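Local coordinates for alpha-L-rhamnosidase (Klebsiella oxytoca, PDB 4XHC), which binds alpha-L-rhamnose and, as a GH78 alpha-L-rhamnosidase, probably hydrolyses terminal alpha-L-rhamnose residues from rhamnosides, at residues Met322-Val336 against Leu385-Tyr397. Numbering follows the deposited sequence.
Sequences MATARELWPTARRQV and LAERFEPELAVSY
W329 and F389 interlock where helix 322-336 of the six-hairpin, (alpha/alpha)6-barrel glycosidase domain meets the corner between helices 385-389 and 391-397: its axis crosses helix 385-389 at -114° with a closest approach of 10.8 Å, yet lies at 20° to helix 391-397, nearly parallel. The corner lies at E390, which leaves helical geometry. Packing is knobs-into-holes in both directions. F389 enters the hole formed by M322, A325, R326 and W329, with R326 CA over one ring face and its own neighbour R388 CB over the other; A325 CB approaches F389 CZ to 3.7 Å. The sulfur of M322 reaches the same ring obliquely, a Met-aromatic contact with SD 3.9 Å from CZ of F389. In return, the W329 indole, carried across by a CG anti to the backbone N, fits among L385, A386, F389 and L393. F389 CB lies over the face of the five-membered ring of W329, a CH-pi contact, whereas L385 CB touches W329 CZ3 at 3.7 Å. Farther along, V336 CG1 packs on Y397 CZ at 3.9 Å, beside L379 of helix 368-389. Two donors grip one carboxylate oxygen at the corner: W329 NE1 donates a hydrogen bond to E390 OE1 on its anti side at 3.0 Å, close to the indole plane, while R333 NH1 reaches E390 OE1 on the syn side in a 2.6 Å salt bridge, the guanidinium and carboxylate planes standing 82° apart.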
loop_
_atom_site.group_PDB
_atom_site.type_symbol
_atom_site.label_atom_id
_atom_site.label_comp_id
_atom_site.label_asym_id
_atom_site.label_seq_id
_atom_site.Cartn_x
_atom_site.Cartn_y
_atom_site.Cartn_z
ATOM N N MET A 322 -47.402 -0.016 12.931
ATOM C CA MET A 322 -47.735 0.034 14.359
ATOM C C MET A 322 -46.953 -0.991 15.184
ATOM O O MET A 322 -46.583 -0.711 16.323
ATOM C CB MET A 322 -49.241 -0.155 14.575
ATOM C CG MET A 322 -50.068 1.078 14.247
ATOM S SD MET A 322 -50.038 2.336 15.550
ATOM C CE MET A 322 -51.517 1.926 16.493
ATOM N N ALA A 323 -46.684 -2.162 14.605
ATOM C CA ALA A 323 -45.928 -3.221 15.292
ATOM C C ALA A 323 -44.549 -2.741 15.760
ATOM O O ALA A 323 -44.176 -2.959 16.914
ATOM C CB ALA A 323 -45.778 -4.440 14.390
ATOM N N THR A 324 -43.810 -2.081 14.866
ATOM C CA THR A 324 -42.473 -1.595 15.178
ATOM C C THR A 324 -42.554 -0.477 16.206
ATOM O O THR A 324 -41.775 -0.436 17.161
ATOM C CB THR A 324 -41.727 -1.095 13.913
ATOM O OG1 THR A 324 -41.425 -2.204 13.058
ATOM C CG2 THR A 324 -40.418 -0.405 14.274
ATOM N N ALA A 325 -43.495 0.433 16.012
ATOM C CA ALA A 325 -43.608 1.582 16.899
ATOM C C ALA A 325 -43.979 1.149 18.310
ATOM O O ALA A 325 -43.466 1.701 19.277
ATOM C CB ALA A 325 -44.619 2.577 16.358
ATOM N N ARG A 326 -44.861 0.162 18.428
ATOM C CA ARG A 326 -45.204 -0.393 19.736
ATOM C C ARG A 326 -44.016 -1.104 20.385
ATOM O O ARG A 326 -43.809 -0.983 21.580
ATOM C CB ARG A 326 -46.395 -1.360 19.629
ATOM C CG ARG A 326 -46.746 -2.097 20.921
ATOM C CD ARG A 326 -47.955 -2.998 20.736
ATOM N NE ARG A 326 -49.187 -2.214 20.618
ATOM C CZ ARG A 326 -49.886 -2.003 19.494
ATOM N NH1 ARG A 326 -49.513 -2.517 18.320
ATOM N NH2 ARG A 326 -50.993 -1.260 19.558
ATOM N N GLU A 327 -43.250 -1.857 19.607
ATOM C CA GLU A 327 -42.118 -2.603 20.160
ATOM C C GLU A 327 -41.008 -1.666 20.657
ATOM O O GLU A 327 -40.393 -1.911 21.693
ATOM C CB GLU A 327 -41.575 -3.600 19.124
ATOM C CG GLU A 327 -40.635 -4.646 19.720
ATOM C CD GLU A 327 -40.347 -5.819 18.792
ATOM O OE1 GLU A 327 -39.701 -5.618 17.736
ATOM O OE2 GLU A 327 -40.738 -6.956 19.141
ATOM N N LEU A 328 -40.781 -0.577 19.931
ATOM C CA LEU A 328 -39.691 0.331 20.245
ATOM C C LEU A 328 -40.073 1.521 21.126
ATOM O O LEU A 328 -39.198 2.304 21.506
ATOM C CB LEU A 328 -39.054 0.837 18.943
ATOM C CG LEU A 328 -38.337 -0.232 18.108
ATOM C CD1 LEU A 328 -37.607 0.407 16.937
ATOM C CD2 LEU A 328 -37.365 -1.039 18.956
ATOM N N TRP A 329 -41.358 1.664 21.446
ATOM C CA TRP A 329 -41.822 2.768 22.290
ATOM C C TRP A 329 -41.076 2.850 23.635
ATOM O O TRP A 329 -40.637 3.929 24.019
ATOM C CB TRP A 329 -43.343 2.703 22.485
ATOM C CG TRP A 329 -43.855 3.443 23.692
ATOM C CD1 TRP A 329 -44.482 2.902 24.774
ATOM C CD2 TRP A 329 -43.776 4.854 23.934
ATOM N NE1 TRP A 329 -44.796 3.887 25.676
ATOM C CE2 TRP A 329 -44.374 5.094 25.183
ATOM C CE3 TRP A 329 -43.250 5.933 23.217
ATOM C CZ2 TRP A 329 -44.471 6.369 25.732
ATOM C CZ3 TRP A 329 -43.338 7.199 23.766
ATOM C CH2 TRP A 329 -43.946 7.407 25.013
ATOM N N PRO A 330 -40.929 1.723 24.355
ATOM C CA PRO A 330 -40.151 1.782 25.599
ATOM C C PRO A 330 -38.759 2.392 25.453
ATOM O O PRO A 330 -38.327 3.121 26.340
ATOM C CB PRO A 330 -40.067 0.314 26.027
ATOM C CG PRO A 330 -41.325 -0.299 25.495
ATOM C CD PRO A 330 -41.643 0.433 24.216
ATOM N N THR A 331 -38.062 2.113 24.354
ATOM C CA THR A 331 -36.768 2.755 24.103
ATOM C C THR A 331 -36.947 4.289 24.016
ATOM O O THR A 331 -36.215 5.043 24.663
ATOM C CB THR A 331 -36.066 2.203 22.827
ATOM O OG1 THR A 331 -35.724 0.826 23.006
ATOM C CG2 THR A 331 -34.772 2.948 22.531
ATOM N N ALA A 332 -37.932 4.738 23.234
ATOM C CA ALA A 332 -38.219 6.172 23.077
ATOM C C ALA A 332 -38.543 6.818 24.411
ATOM O O ALA A 332 -37.956 7.843 24.765
ATOM C CB ALA A 332 -39.372 6.386 22.114
ATOM N N ARG A 333 -39.471 6.209 25.149
ATOM C CA ARG A 333 -39.872 6.704 26.461
ATOM C C ARG A 333 -38.685 6.850 27.409
ATOM O O ARG A 333 -38.613 7.813 28.170
ATOM C CB ARG A 333 -40.908 5.771 27.095
ATOM C CG ARG A 333 -41.366 6.189 28.488
ATOM C CD ARG A 333 -42.256 5.138 29.108
ATOM N NE ARG A 333 -41.523 3.897 29.325
ATOM C CZ ARG A 333 -42.069 2.681 29.353
ATOM N NH1 ARG A 333 -43.372 2.497 29.176
ATOM N NH2 ARG A 333 -41.297 1.626 29.558
ATOM N N ARG A 334 -37.764 5.890 27.376
ATOM C CA ARG A 334 -36.601 5.912 28.267
ATOM C C ARG A 334 -35.671 7.090 27.965
ATOM O O ARG A 334 -35.034 7.630 28.874
ATOM C CB ARG A 334 -35.831 4.594 28.171
ATOM C CG ARG A 334 -34.749 4.412 29.222
ATOM C CD ARG A 334 -35.245 3.658 30.449
ATOM N NE ARG A 334 -34.187 3.593 31.458
ATOM C CZ ARG A 334 -33.940 4.532 32.377
ATOM N NH1 ARG A 334 -34.691 5.627 32.466
ATOM N NH2 ARG A 334 -32.929 4.378 33.226
ATOM N N GLN A 335 -35.595 7.493 26.698
ATOM C CA GLN A 335 -34.755 8.634 26.332
ATOM C C GLN A 335 -35.294 9.910 26.976
ATOM O O GLN A 335 -34.527 10.772 27.403
ATOM C CB GLN A 335 -34.664 8.810 24.809
ATOM C CG GLN A 335 -34.163 7.598 24.029
ATOM C CD GLN A 335 -33.015 6.856 24.703
ATOM O OE1 GLN A 335 -31.913 7.378 24.827
ATOM N NE2 GLN A 335 -33.263 5.619 25.109
ATOM N N VAL A 336 -36.618 10.005 27.061
ATOM C CA VAL A 336 -37.270 11.131 27.709
ATOM C C VAL A 336 -37.079 11.091 29.222
ATOM O O VAL A 336 -36.779 12.112 29.808
ATOM C CB VAL A 336 -38.769 11.180 27.366
ATOM C CG1 VAL A 336 -39.448 12.320 28.105
ATOM C CG2 VAL A 336 -38.967 11.333 25.865
ATOM N N LEU A 385 -46.966 9.894 20.624
ATOM C CA LEU A 385 -46.748 8.450 20.683
ATOM C C LEU A 385 -47.436 7.846 21.905
ATOM O O LEU A 385 -48.077 6.796 21.812
ATOM C CB LEU A 385 -45.253 8.122 20.713
ATOM C CG LEU A 385 -44.476 8.327 19.410
ATOM C CD1 LEU A 385 -42.981 8.220 19.662
ATOM C CD2 LEU A 385 -44.901 7.324 18.348
ATOM N N ALA A 386 -47.303 8.512 23.049
ATOM C CA ALA A 386 -47.930 8.042 24.287
ATOM C C ALA A 386 -49.444 7.909 24.155
ATOM O O ALA A 386 -50.014 6.954 24.658
ATOM C CB ALA A 386 -47.580 8.958 25.451
ATOM N N GLU A 387 -50.083 8.857 23.471
ATOM C CA GLU A 387 -51.531 8.804 23.237
ATOM C C GLU A 387 -51.967 7.447 22.649
ATOM O O GLU A 387 -53.033 6.947 22.991
ATOM C CB GLU A 387 -52.000 9.980 22.347
ATOM C CG GLU A 387 -52.537 11.203 23.118
ATOM C CD GLU A 387 -52.390 12.546 22.378
ATOM O OE1 GLU A 387 -52.455 12.571 21.130
ATOM O OE2 GLU A 387 -52.213 13.597 23.047
ATOM N N ARG A 388 -51.132 6.841 21.802
ATOM C CA ARG A 388 -51.424 5.528 21.203
ATOM C C ARG A 388 -51.028 4.334 22.069
ATOM O O ARG A 388 -51.778 3.379 22.168
ATOM C CB ARG A 388 -50.700 5.367 19.869
ATOM C CG ARG A 388 -51.020 6.420 18.830
ATOM C CD ARG A 388 -50.045 6.299 17.665
ATOM N NE ARG A 388 -50.395 7.186 16.559
ATOM C CZ ARG A 388 -51.411 6.991 15.721
ATOM N NH1 ARG A 388 -52.210 5.928 15.845
ATOM N NH2 ARG A 388 -51.634 7.872 14.753
ATOM N N PHE A 389 -49.838 4.368 22.664
ATOM C CA PHE A 389 -49.273 3.186 23.328
ATOM C C PHE A 389 -49.262 3.219 24.859
ATOM O O PHE A 389 -49.042 2.183 25.484
ATOM C CB PHE A 389 -47.852 2.954 22.823
ATOM C CG PHE A 389 -47.742 2.923 21.327
ATOM C CD1 PHE A 389 -48.449 1.987 20.588
ATOM C CD2 PHE A 389 -46.930 3.824 20.660
ATOM C CE1 PHE A 389 -48.349 1.953 19.210
ATOM C CE2 PHE A 389 -46.825 3.795 19.281
ATOM C CZ PHE A 389 -47.534 2.858 18.554
ATOM N N GLU A 390 -49.503 4.387 25.458
ATOM C CA GLU A 390 -49.516 4.533 26.923
ATOM C C GLU A 390 -50.279 5.811 27.342
ATOM O O GLU A 390 -49.672 6.767 27.824
ATOM C CB GLU A 390 -48.072 4.535 27.461
ATOM C CG GLU A 390 -47.938 4.185 28.943
ATOM C CD GLU A 390 -46.494 4.030 29.398
ATOM O OE1 GLU A 390 -45.626 3.710 28.567
ATOM O OE2 GLU A 390 -46.202 4.233 30.591
ATOM N N PRO A 391 -51.618 5.827 27.156
ATOM C CA PRO A 391 -52.427 7.054 27.308
ATOM C C PRO A 391 -52.281 7.734 28.664
ATOM O O PRO A 391 -52.322 8.962 28.750
ATOM C CB PRO A 391 -53.864 6.560 27.136
ATOM C CG PRO A 391 -53.755 5.262 26.429
ATOM C CD PRO A 391 -52.451 4.655 26.848
ATOM N N GLU A 392 -52.103 6.928 29.706
ATOM C CA GLU A 392 -52.028 7.426 31.079
ATOM C C GLU A 392 -50.811 8.326 31.331
ATOM O O GLU A 392 -50.855 9.265 32.128
ATOM C CB GLU A 392 -52.042 6.233 32.047
ATOM C CG GLU A 392 -52.568 6.561 33.444
ATOM C CD GLU A 392 -53.997 7.067 33.398
ATOM O OE1 GLU A 392 -54.907 6.212 33.473
ATOM O OE2 GLU A 392 -54.209 8.301 33.252
ATOM N N LEU A 393 -49.734 8.043 30.618
ATOM C CA LEU A 393 -48.501 8.806 30.722
ATOM C C LEU A 393 -48.585 10.154 29.992
ATOM O O LEU A 393 -47.924 11.120 30.384
ATOM C CB LEU A 393 -47.355 7.959 30.155
ATOM C CG LEU A 393 -45.935 8.506 30.221
ATOM C CD1 LEU A 393 -45.559 8.896 31.644
ATOM C CD2 LEU A 393 -44.975 7.465 29.673
ATOM N N ALA A 394 -49.367 10.209 28.912
ATOM C CA ALA A 394 -49.547 11.448 28.149
ATOM C C ALA A 394 -50.079 12.566 29.026
ATOM O O ALA A 394 -49.711 13.722 28.836
ATOM C CB ALA A 394 -50.483 11.227 26.968
ATOM N N VAL A 395 -50.920 12.218 29.998
ATOM C CA VAL A 395 -51.479 13.218 30.903
ATOM C C VAL A 395 -50.373 13.989 31.634
ATOM O O VAL A 395 -50.393 15.227 31.648
ATOM C CB VAL A 395 -52.433 12.609 31.955
ATOM C CG1 VAL A 395 -52.952 13.703 32.878
ATOM C CG2 VAL A 395 -53.590 11.869 31.287
ATOM N N SER A 396 -49.420 13.268 32.231
ATOM C CA SER A 396 -48.335 13.912 32.983
ATOM C C SER A 396 -47.292 14.551 32.062
ATOM O O SER A 396 -46.772 15.615 32.378
ATOM C CB SER A 396 -47.682 12.944 33.974
ATOM O OG SER A 396 -47.220 11.784 33.325
ATOM N N TYR A 397 -46.993 13.925 30.926
ATOM C CA TYR A 397 -46.149 14.557 29.901
ATOM C C TYR A 397 -46.705 15.914 29.420
ATOM O O TYR A 397 -45.933 16.842 29.172
ATOM C CB TYR A 397 -45.969 13.623 28.696
ATOM C CG TYR A 397 -44.871 12.570 28.803
ATOM C CD1 TYR A 397 -44.131 12.383 29.978
ATOM C CD2 TYR A 397 -44.600 11.725 27.719
ATOM C CE1 TYR A 397 -43.141 11.413 30.059
ATOM C CE2 TYR A 397 -43.616 10.749 27.794
ATOM C CZ TYR A 397 -42.887 10.599 28.966
ATOM O OH TYR A 397 -41.903 9.634 29.041
#